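Long-range contacts in 3-hydroxyacyl-thioester dehydratase X (Mycobacterium tuberculosis, PDB 4OOB), which catalyses the reversible dehydration of (3R)-3-hydroxyacyl-CoA to trans-2-enoyl-CoA, with a preference for C8 to C12 acyl chains: residues 22-27 against 38-43; 31-36 against 200-205; 78-83 against 208-213. All coordinates share one frame; numbering follows the deposited sequence.

How the interactions relate
The three contacts cluster round the loop after helix 21-31, their centres 10 to 14 Å apart. Interaction 1 holds the helix against residues 38-43, and interaction 2 ties the intervening loop, 31-36, to the segment before strand 212-218. Both share a hydrophobic seam in which Pro40 CB meets Leu33 CD2 at 4.0 Å. Interaction 3, about 17 Å from the chain centre, is at the surface where strands 69-77 and 212-218 are sheet neighbours, consistent with a double hotdog fold. A probable hydrogen bond from Val39 N to Ile81 O, 2.9 Å, joins it to interaction 1, while Leu201 CD2 touches Phe208 CZ between interactions 2 and 3.

Interaction 1. Residues 22-27 against 38-43; sequences ANVAAY and QVPLTY
Asn23 opens the contact by receiving the hydroxyl of Tyr43: OH donates to OD1 at 2.7 Å, in the plane of the amide carbonyl and on a lone pair, with a C=O...O angle of 134°. Asn23 CG lies opposite the backbone N (chi1 -172°), which swings the amide off the helix, and the short asparagine chain brings OD1 to the phenol at the helix surface. One residue on, Val24 spreads its two methyls. CG1 packs on Pro40 CD at 3.8 Å, while CG2 sits over a face of the Tyr43 ring in a CH-pi contact, 4.2 Å from the centroid, and also meets Val39 CG1; a branched side chain fills both places. One turn after Asn23, Tyr27 presents a ring face to the edge of Tyr43 in a T-shaped stack, with centroids 5.1 Å apart and planes at 82°. Tyr43 CB makes a CH-pi contact over the Tyr27 ring. At the far end Tyr27 OH shares a hydrogen bond of 2.7 Å with Thr42 OG1, which lies at the edge of the Tyr27 ring, near its plane, so each tyrosine is held by both ring and hydroxyl. Pro40 to Tyr43 form a type I turn leading into helix 43-57. Around this, Tyr27 packs on Tyr164 and Val167 of helix 158-167 and on Ala198 of helix 193-199, and Thr42 reaches Tyr214 of strand 212-218.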
loop_
_atom_site.group_PDB
_atom_site.type_symbol
_atom_site.label_atom_id
_atom_site.label_comp_id
_atom_site.label_asym_id
_atom_site.label_seq_id
_atom_site.Cartn_x
_atom_site.Cartn_y
_atom_site.Cartn_z
ATOM N N ALA A 22 19.197 -6.532 -0.723
ATOM C CA ALA A 22 19.035 -6.442 -2.197
ATOM C C ALA A 22 17.572 -6.180 -2.557
ATOM O O ALA A 22 17.251 -5.511 -3.562
ATOM C CB ALA A 22 19.497 -7.727 -2.880
ATOM N N ASN A 23 16.689 -6.774 -1.770
ATOM C CA ASN A 23 15.270 -6.625 -1.996
ATOM C C ASN A 23 14.847 -5.204 -1.614
ATOM O O ASN A 23 14.093 -4.573 -2.324
ATOM C CB ASN A 23 14.518 -7.648 -1.173
ATOM C CG ASN A 23 13.073 -7.657 -1.513
ATOM O OD1 ASN A 23 12.226 -7.253 -0.725
ATOM N ND2 ASN A 23 12.787 -8.038 -2.717
ATOM N N VAL A 24 15.385 -4.692 -0.508
ATOM C CA VAL A 24 15.168 -3.306 -0.133
ATOM C C VAL A 24 15.649 -2.375 -1.272
ATOM O O VAL A 24 14.906 -1.495 -1.700
ATOM C CB VAL A 24 15.865 -2.893 1.193
ATOM C CG1 VAL A 24 15.471 -1.455 1.577
ATOM C CG2 VAL A 24 15.552 -3.866 2.320
ATOM N N ALA A 25 16.868 -2.602 -1.757
ATOM C CA ALA A 25 17.458 -1.767 -2.825
ATOM C C ALA A 25 16.583 -1.803 -4.045
ATOM O O ALA A 25 16.341 -0.796 -4.662
ATOM C CB ALA A 25 18.872 -2.240 -3.193
ATOM N N ALA A 26 16.113 -2.993 -4.382
ATOM C CA ALA A 26 15.337 -3.170 -5.600
ATOM C C ALA A 26 14.016 -2.454 -5.458
ATOM O O ALA A 26 13.548 -1.888 -6.430
ATOM C CB ALA A 26 15.117 -4.650 -5.904
ATOM N N TYR A 27 13.436 -2.518 -4.251
ATOM C CA TYR A 27 12.172 -1.846 -3.880
ATOM C C TYR A 27 12.332 -0.344 -3.899
ATOM O O TYR A 27 11.511 0.377 -4.469
ATOM C CB TYR A 27 11.691 -2.306 -2.466
ATOM C CG TYR A 27 10.459 -1.580 -1.872
ATOM C CD1 TYR A 27 10.573 -0.342 -1.204
ATOM C CD2 TYR A 27 9.184 -2.148 -1.939
ATOM C CE1 TYR A 27 9.461 0.289 -0.634
ATOM C CE2 TYR A 27 8.079 -1.533 -1.376
ATOM C CZ TYR A 27 8.207 -0.305 -0.736
ATOM O OH TYR A 27 7.084 0.293 -0.180
ATOM N N GLN A 38 18.180 2.750 6.778
ATOM C CA GLN A 38 16.774 2.487 7.197
ATOM C C GLN A 38 15.928 2.031 6.020
ATOM O O GLN A 38 15.953 2.634 4.961
ATOM C CB GLN A 38 15.992 3.690 7.712
ATOM C CG GLN A 38 16.695 4.911 8.224
ATOM C CD GLN A 38 17.013 4.780 9.655
ATOM O OE1 GLN A 38 16.797 5.694 10.456
ATOM N NE2 GLN A 38 17.529 3.630 10.002
ATOM N N VAL A 39 15.092 1.020 6.217
ATOM C CA VAL A 39 14.124 0.689 5.176
ATOM C C VAL A 39 13.170 1.863 5.034
ATOM O O VAL A 39 12.869 2.545 6.020
ATOM C CB VAL A 39 13.334 -0.598 5.473
ATOM C CG1 VAL A 39 14.306 -1.773 5.627
ATOM C CG2 VAL A 39 12.455 -0.433 6.696
ATOM N N PRO A 40 12.696 2.097 3.807
ATOM C CA PRO A 40 11.625 3.054 3.590
ATOM C C PRO A 40 10.377 2.770 4.425
ATOM O O PRO A 40 10.021 1.641 4.659
ATOM C CB PRO A 40 11.284 2.865 2.111
ATOM C CG PRO A 40 12.502 2.221 1.500
ATOM C CD PRO A 40 13.024 1.338 2.591
ATOM N N LEU A 41 9.699 3.833 4.827
ATOM C CA LEU A 41 8.547 3.748 5.732
ATOM C C LEU A 41 7.532 2.696 5.323
ATOM O O LEU A 41 7.032 1.997 6.166
ATOM C CB LEU A 41 7.886 5.136 5.823
ATOM C CG LEU A 41 6.588 5.250 6.597
ATOM C CD1 LEU A 41 6.754 4.944 8.080
ATOM C CD2 LEU A 41 5.974 6.640 6.389
ATOM N N THR A 42 7.232 2.599 4.023
ATOM C CA THR A 42 6.232 1.635 3.491
ATOM C C THR A 42 6.768 0.198 3.199
ATOM O O THR A 42 6.000 -0.687 2.849
ATOM C CB THR A 42 5.609 2.193 2.168
ATOM O OG1 THR A 42 6.651 2.536 1.230
ATOM C CG2 THR A 42 4.769 3.409 2.468
ATOM N N TYR A 43 8.087 -0.018 3.332
ATOM C CA TYR A 43 8.687 -1.253 2.859
ATOM C C TYR A 43 8.201 -2.500 3.633
ATOM O O TYR A 43 8.084 -3.574 3.051
ATOM C CB TYR A 43 10.231 -1.170 2.846
ATOM C CG TYR A 43 10.842 -2.532 2.617
ATOM C CD1 TYR A 43 10.890 -3.052 1.350
ATOM C CD2 TYR A 43 11.310 -3.315 3.667
ATOM C CE1 TYR A 43 11.383 -4.306 1.119
ATOM C CE2 TYR A 43 11.820 -4.571 3.439
ATOM C CZ TYR A 43 11.825 -5.064 2.155
ATOM O OH TYR A 43 12.307 -6.318 1.828
#

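Interaction 2. Residues 31-36 against 200-205; sequences TGLRYG and VLANIE
Glu205 OE2 receives the backbone N-H of Arg34 at 2.8 Å, using the lone pair on the side of its other oxygen; the N-H...O angle of 141° makes the bond bent. The same oxygen lies 3.3 Å from Arg34 CB, and OE1 is 3.7 Å from Leu33 CG, so the carboxylate rests along an aliphatic surface while one oxygen satisfies a loop amide. Glutamate suits the place because its chain, extended beyond CG, can bridge from one loop to the other. The Arg34 guanidinium does not pair with it: NE stays 5.8 Å from OE2, the arginine chain being bent at its third torsion and leading away. Leu33 sends CD1 to the turn of the other loop, 3.6 Å from Ala202 N and 4.1 Å from Leu201 CB. Ala202 CB, a single methyl, lies 3.6 Å from Gly32 O. Gly32 is the C-prime residue of a Schellman motif ending helix 21-31; its positive phi of 73° is readily adopted without a side chain and turns the chain so that the Leu33 side chain and the Arg34 N-H face the loop that precedes strand 212-218. Glu205 N bonds to Leu201 O at 2.9 Å, fixing the turn that aims the carboxylate. Farther out, Leu201 packs on Thr42, Phe208 and Tyr214, and Leu33 on Pro40, while Tyr35 folds back over Val24, Ala25 and Ala28 of the helix.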
loop_
_atom_site.group_PDB
_atom_site.type_symbol
_atom_site.label_atom_id
_atom_site.label_comp_id
_atom_site.label_asym_id
_atom_site.label_seq_id
_atom_site.Cartn_x
_atom_site.Cartn_y
_atom_site.Cartn_z
ATOM N N THR A 31 10.230 1.963 -6.588
ATOM C CA THR A 31 9.325 2.988 -6.047
ATOM C C THR A 31 9.856 4.412 -6.169
ATOM O O THR A 31 9.097 5.367 -5.965
ATOM C CB THR A 31 8.933 2.709 -4.597
ATOM O OG1 THR A 31 10.100 2.699 -3.756
ATOM C CG2 THR A 31 8.210 1.360 -4.510
ATOM N N GLY A 32 11.125 4.550 -6.562
ATOM C CA GLY A 32 11.798 5.835 -6.641
ATOM C C GLY A 32 12.131 6.413 -5.265
ATOM O O GLY A 32 12.121 7.620 -5.073
ATOM N N LEU A 33 12.366 5.563 -4.284
ATOM C CA LEU A 33 12.597 5.991 -2.931
ATOM C C LEU A 33 14.083 5.760 -2.652
ATOM O O LEU A 33 14.794 5.195 -3.492
ATOM C CB LEU A 33 11.716 5.163 -2.022
ATOM C CG LEU A 33 10.468 5.761 -1.401
ATOM C CD1 LEU A 33 9.750 6.830 -2.218
ATOM C CD2 LEU A 33 9.511 4.663 -1.031
ATOM N N ARG A 34 14.565 6.229 -1.512
ATOM C CA ARG A 34 15.988 6.286 -1.253
ATOM C C ARG A 34 16.401 4.976 -0.583
ATOM O O ARG A 34 15.741 4.536 0.322
ATOM C CB ARG A 34 16.300 7.472 -0.350
ATOM C CG ARG A 34 17.732 7.977 -0.471
ATOM C CD ARG A 34 18.139 8.863 0.697
ATOM N NE ARG A 34 18.595 8.026 1.796
ATOM C CZ ARG A 34 19.864 7.726 2.078
ATOM N NH1 ARG A 34 20.880 8.224 1.361
ATOM N NH2 ARG A 34 20.130 6.926 3.112
ATOM N N TYR A 35 17.450 4.333 -1.071
ATOM C CA TYR A 35 18.019 3.171 -0.440
ATOM C C TYR A 35 19.090 3.654 0.522
ATOM O O TYR A 35 19.996 4.361 0.110
ATOM C CB TYR A 35 18.638 2.212 -1.482
ATOM C CG TYR A 35 19.319 0.998 -0.856
ATOM C CD1 TYR A 35 18.646 0.225 0.105
ATOM C CD2 TYR A 35 20.635 0.615 -1.206
ATOM C CE1 TYR A 35 19.244 -0.877 0.687
ATOM C CE2 TYR A 35 21.252 -0.485 -0.604
ATOM C CZ TYR A 35 20.550 -1.228 0.343
ATOM O OH TYR A 35 21.084 -2.331 0.972
ATOM N N GLY A 36 18.985 3.226 1.771
ATOM C CA GLY A 36 19.935 3.534 2.820
ATOM C C GLY A 36 19.927 2.561 3.997
ATOM O O GLY A 36 19.440 1.402 3.894
ATOM N N VAL A 200 4.623 8.265 -3.865
ATOM C CA VAL A 200 4.322 9.673 -3.451
ATOM C C VAL A 200 5.248 10.249 -2.357
ATOM O O VAL A 200 5.269 11.460 -2.122
ATOM C CB VAL A 200 2.852 9.853 -3.017
ATOM C CG1 VAL A 200 1.928 9.560 -4.184
ATOM C CG2 VAL A 200 2.523 9.036 -1.789
ATOM N N LEU A 201 6.051 9.379 -1.718
ATOM C CA LEU A 201 6.897 9.789 -0.609
ATOM C C LEU A 201 8.249 10.304 -1.092
ATOM O O LEU A 201 9.021 10.769 -0.314
ATOM C CB LEU A 201 7.069 8.623 0.390
ATOM C CG LEU A 201 5.789 8.014 0.991
ATOM C CD1 LEU A 201 6.086 6.932 2.018
ATOM C CD2 LEU A 201 4.929 9.122 1.630
ATOM N N ALA A 202 8.525 10.260 -2.382
ATOM C CA ALA A 202 9.866 10.544 -2.899
ATOM C C ALA A 202 10.301 11.944 -2.557
ATOM O O ALA A 202 9.506 12.892 -2.659
ATOM C CB ALA A 202 9.904 10.357 -4.403
ATOM N N ASN A 203 11.569 12.072 -2.151
ATOM C CA ASN A 203 12.139 13.369 -1.746
ATOM C C ASN A 203 11.589 13.823 -0.376
ATOM O O ASN A 203 12.370 13.836 0.597
ATOM C CB ASN A 203 11.943 14.472 -2.828
ATOM C CG ASN A 203 12.431 14.037 -4.218
ATOM O OD1 ASN A 203 11.706 14.178 -5.210
ATOM N ND2 ASN A 203 13.651 13.503 -4.290
ATOM N N ILE A 204 10.278 14.160 -0.311
ATOM C CA ILE A 204 9.517 14.407 0.972
ATOM C C ILE A 204 9.939 13.528 2.181
ATOM O O ILE A 204 10.044 14.002 3.320
ATOM C CB ILE A 204 7.974 14.386 0.682
ATOM C CG1 ILE A 204 7.438 15.785 0.734
ATOM C CG2 ILE A 204 7.101 13.552 1.617
ATOM C CD1 ILE A 204 7.892 16.619 -0.437
ATOM N N GLU A 205 10.193 12.251 1.914
ATOM C CA GLU A 205 10.622 11.287 2.921
ATOM C C GLU A 205 11.926 11.669 3.646
ATOM O O GLU A 205 12.144 11.233 4.774
ATOM C CB GLU A 205 10.831 9.905 2.271
ATOM C CG GLU A 205 12.032 9.826 1.312
ATOM C CD GLU A 205 12.388 8.392 0.885
ATOM O OE1 GLU A 205 11.970 7.434 1.578
ATOM O OE2 GLU A 205 13.079 8.231 -0.135
#

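Interaction 3. Residues 78-83 against 208-213; sequences YRPIAV and FPDAVR
Asp210 lays its side chain against the ring of Pro80, and from CB outward each atom meets that ring. CB comes first, 3.7 Å from Pro80 CD. The carboxyl carbon CG follows at 3.6 Å from Pro80 CG, and OD1 and OD2 are each 3.8 Å from that same ring carbon. Since Pro80 CG lies almost straight above the carboxyl carbon, the flat face of the carboxylate covers one corner of the pyrrolidine, a van der Waals contact with a ring that offers the carboxylate no polar partner. Asp210 CG stands opposite its own carbonyl carbon (chi1 -79°), which folds the group over the proline, and an aspartate is at home on this exposed surface. The two segments meet where strand 69-77 ends and strand 212-218 starts; these strands are antiparallel neighbours in one continuous sheet, consistent with a double hotdog fold. Backbone atoms extend the contact: Asp210 O lies 3.6 Å from Pro80 CD and accepts a hydrogen bond from Gln77 NE2, and the small methyl of Ala211 lets the backbones approach, its CB being 3.8 Å from Tyr78 O. The side chain of Arg79 leaves this surface for a salt bridge with Asp85. Tyr78 and Arg79 are held by backbone bonds to Ala118 of strand 116-128, and Ala211 by one to Leu260 at the C-terminus.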
loop_
_atom_site.group_PDB
_atom_site.type_symbol
_atom_site.label_atom_id
_atom_site.label_comp_id
_atom_site.label_asym_id
_atom_site.label_seq_id
_atom_site.Cartn_x
_atom_site.Cartn_y
_atom_site.Cartn_z
ATOM N N TYR A 78 7.070 3.558 14.996
ATOM C CA TYR A 78 7.572 4.038 16.306
ATOM C C TYR A 78 9.057 4.280 16.232
ATOM O O TYR A 78 9.568 5.179 16.861
ATOM C CB TYR A 78 7.231 3.043 17.441
ATOM C CG TYR A 78 5.726 2.869 17.587
ATOM C CD1 TYR A 78 4.952 3.829 18.236
ATOM C CD2 TYR A 78 5.080 1.776 17.034
ATOM C CE1 TYR A 78 3.560 3.703 18.353
ATOM C CE2 TYR A 78 3.693 1.624 17.118
ATOM C CZ TYR A 78 2.923 2.595 17.777
ATOM O OH TYR A 78 1.559 2.459 17.840
ATOM N N ARG A 79 9.761 3.440 15.489
ATOM C CA ARG A 79 11.126 3.716 15.155
ATOM C C ARG A 79 11.507 3.016 13.878
ATOM O O ARG A 79 11.002 1.960 13.589
ATOM C CB ARG A 79 12.074 3.299 16.287
ATOM C CG ARG A 79 11.982 1.847 16.744
ATOM C CD ARG A 79 13.368 1.236 17.051
ATOM N NE ARG A 79 13.853 0.485 15.875
ATOM C CZ ARG A 79 15.004 -0.182 15.773
ATOM N NH1 ARG A 79 15.875 -0.232 16.774
ATOM N NH2 ARG A 79 15.284 -0.807 14.636
ATOM N N PRO A 80 12.437 3.600 13.127
ATOM C CA PRO A 80 12.935 3.049 11.886
ATOM C C PRO A 80 13.502 1.668 12.031
ATOM O O PRO A 80 14.094 1.341 13.033
ATOM C CB PRO A 80 14.084 4.002 11.493
ATOM C CG PRO A 80 13.801 5.273 12.213
ATOM C CD PRO A 80 13.077 4.884 13.463
ATOM N N ILE A 81 13.322 0.874 11.006
ATOM C CA ILE A 81 13.841 -0.475 10.978
ATOM C C ILE A 81 15.088 -0.487 10.090
ATOM O O ILE A 81 15.071 0.008 8.959
ATOM C CB ILE A 81 12.785 -1.442 10.419
ATOM C CG1 ILE A 81 11.598 -1.534 11.385
ATOM C CG2 ILE A 81 13.381 -2.829 10.193
ATOM C CD1 ILE A 81 10.391 -2.190 10.759
ATOM N N ALA A 82 16.171 -1.024 10.636
ATOM C CA ALA A 82 17.409 -1.075 9.914
ATOM C C ALA A 82 17.344 -2.214 8.896
ATOM O O ALA A 82 16.686 -3.227 9.082
ATOM C CB ALA A 82 18.611 -1.219 10.856
ATOM N N VAL A 83 17.983 -1.980 7.769
ATOM C CA VAL A 83 18.222 -3.005 6.789
ATOM C C VAL A 83 18.910 -4.220 7.471
ATOM O O VAL A 83 18.689 -5.366 7.098
ATOM C CB VAL A 83 19.052 -2.338 5.687
ATOM C CG1 VAL A 83 19.792 -3.330 4.825
ATOM C CG2 VAL A 83 18.140 -1.463 4.854
ATOM N N PHE A 208 11.042 13.330 6.928
ATOM C CA PHE A 208 10.169 12.667 7.934
ATOM C C PHE A 208 10.885 12.512 9.255
ATOM O O PHE A 208 12.078 12.231 9.266
ATOM C CB PHE A 208 9.702 11.268 7.481
ATOM C CG PHE A 208 8.773 11.287 6.287
ATOM C CD1 PHE A 208 8.277 12.485 5.774
ATOM C CD2 PHE A 208 8.388 10.104 5.688
ATOM C CE1 PHE A 208 7.438 12.490 4.699
ATOM C CE2 PHE A 208 7.538 10.107 4.610
ATOM C CZ PHE A 208 7.067 11.296 4.122
ATOM N N PRO A 209 10.163 12.685 10.374
ATOM C CA PRO A 209 10.768 12.250 11.620
ATOM C C PRO A 209 10.753 10.733 11.700
ATOM O O PRO A 209 10.084 10.070 10.892
ATOM C CB PRO A 209 9.891 12.885 12.691
ATOM C CG PRO A 209 8.622 13.171 12.037
ATOM C CD PRO A 209 8.892 13.386 10.588
ATOM N N ASP A 210 11.476 10.204 12.681
ATOM C CA ASP A 210 11.661 8.774 12.870
ATOM C C ASP A 210 10.411 8.106 13.428
ATOM O O ASP A 210 10.174 6.938 13.200
ATOM C CB ASP A 210 12.827 8.538 13.855
ATOM C CG ASP A 210 14.201 8.677 13.206
ATOM O OD1 ASP A 210 14.305 9.071 12.024
ATOM O OD2 ASP A 210 15.177 8.344 13.881
ATOM N N ALA A 211 9.636 8.833 14.201
ATOM C CA ALA A 211 8.361 8.350 14.672
ATOM C C ALA A 211 7.299 9.043 13.821
ATOM O O ALA A 211 7.146 10.248 13.903
ATOM C CB ALA A 211 8.177 8.684 16.158
ATOM N N VAL A 212 6.569 8.293 13.001
ATOM C CA VAL A 212 5.629 8.930 12.073
ATOM C C VAL A 212 4.456 8.030 11.725
ATOM O O VAL A 212 4.588 6.798 11.710
ATOM C CB VAL A 212 6.398 9.431 10.788
ATOM C CG1 VAL A 212 6.897 8.300 9.925
ATOM C CG2 VAL A 212 5.566 10.365 9.945
ATOM N N ARG A 213 3.310 8.649 11.448
ATOM C CA ARG A 213 2.085 7.931 11.029
ATOM C C ARG A 213 1.749 8.335 9.583
ATOM O O ARG A 213 1.796 9.526 9.209
ATOM C CB ARG A 213 0.875 8.219 11.991
ATOM C CG ARG A 213 -0.430 7.434 11.663
ATOM C CD ARG A 213 -1.632 7.687 12.600
#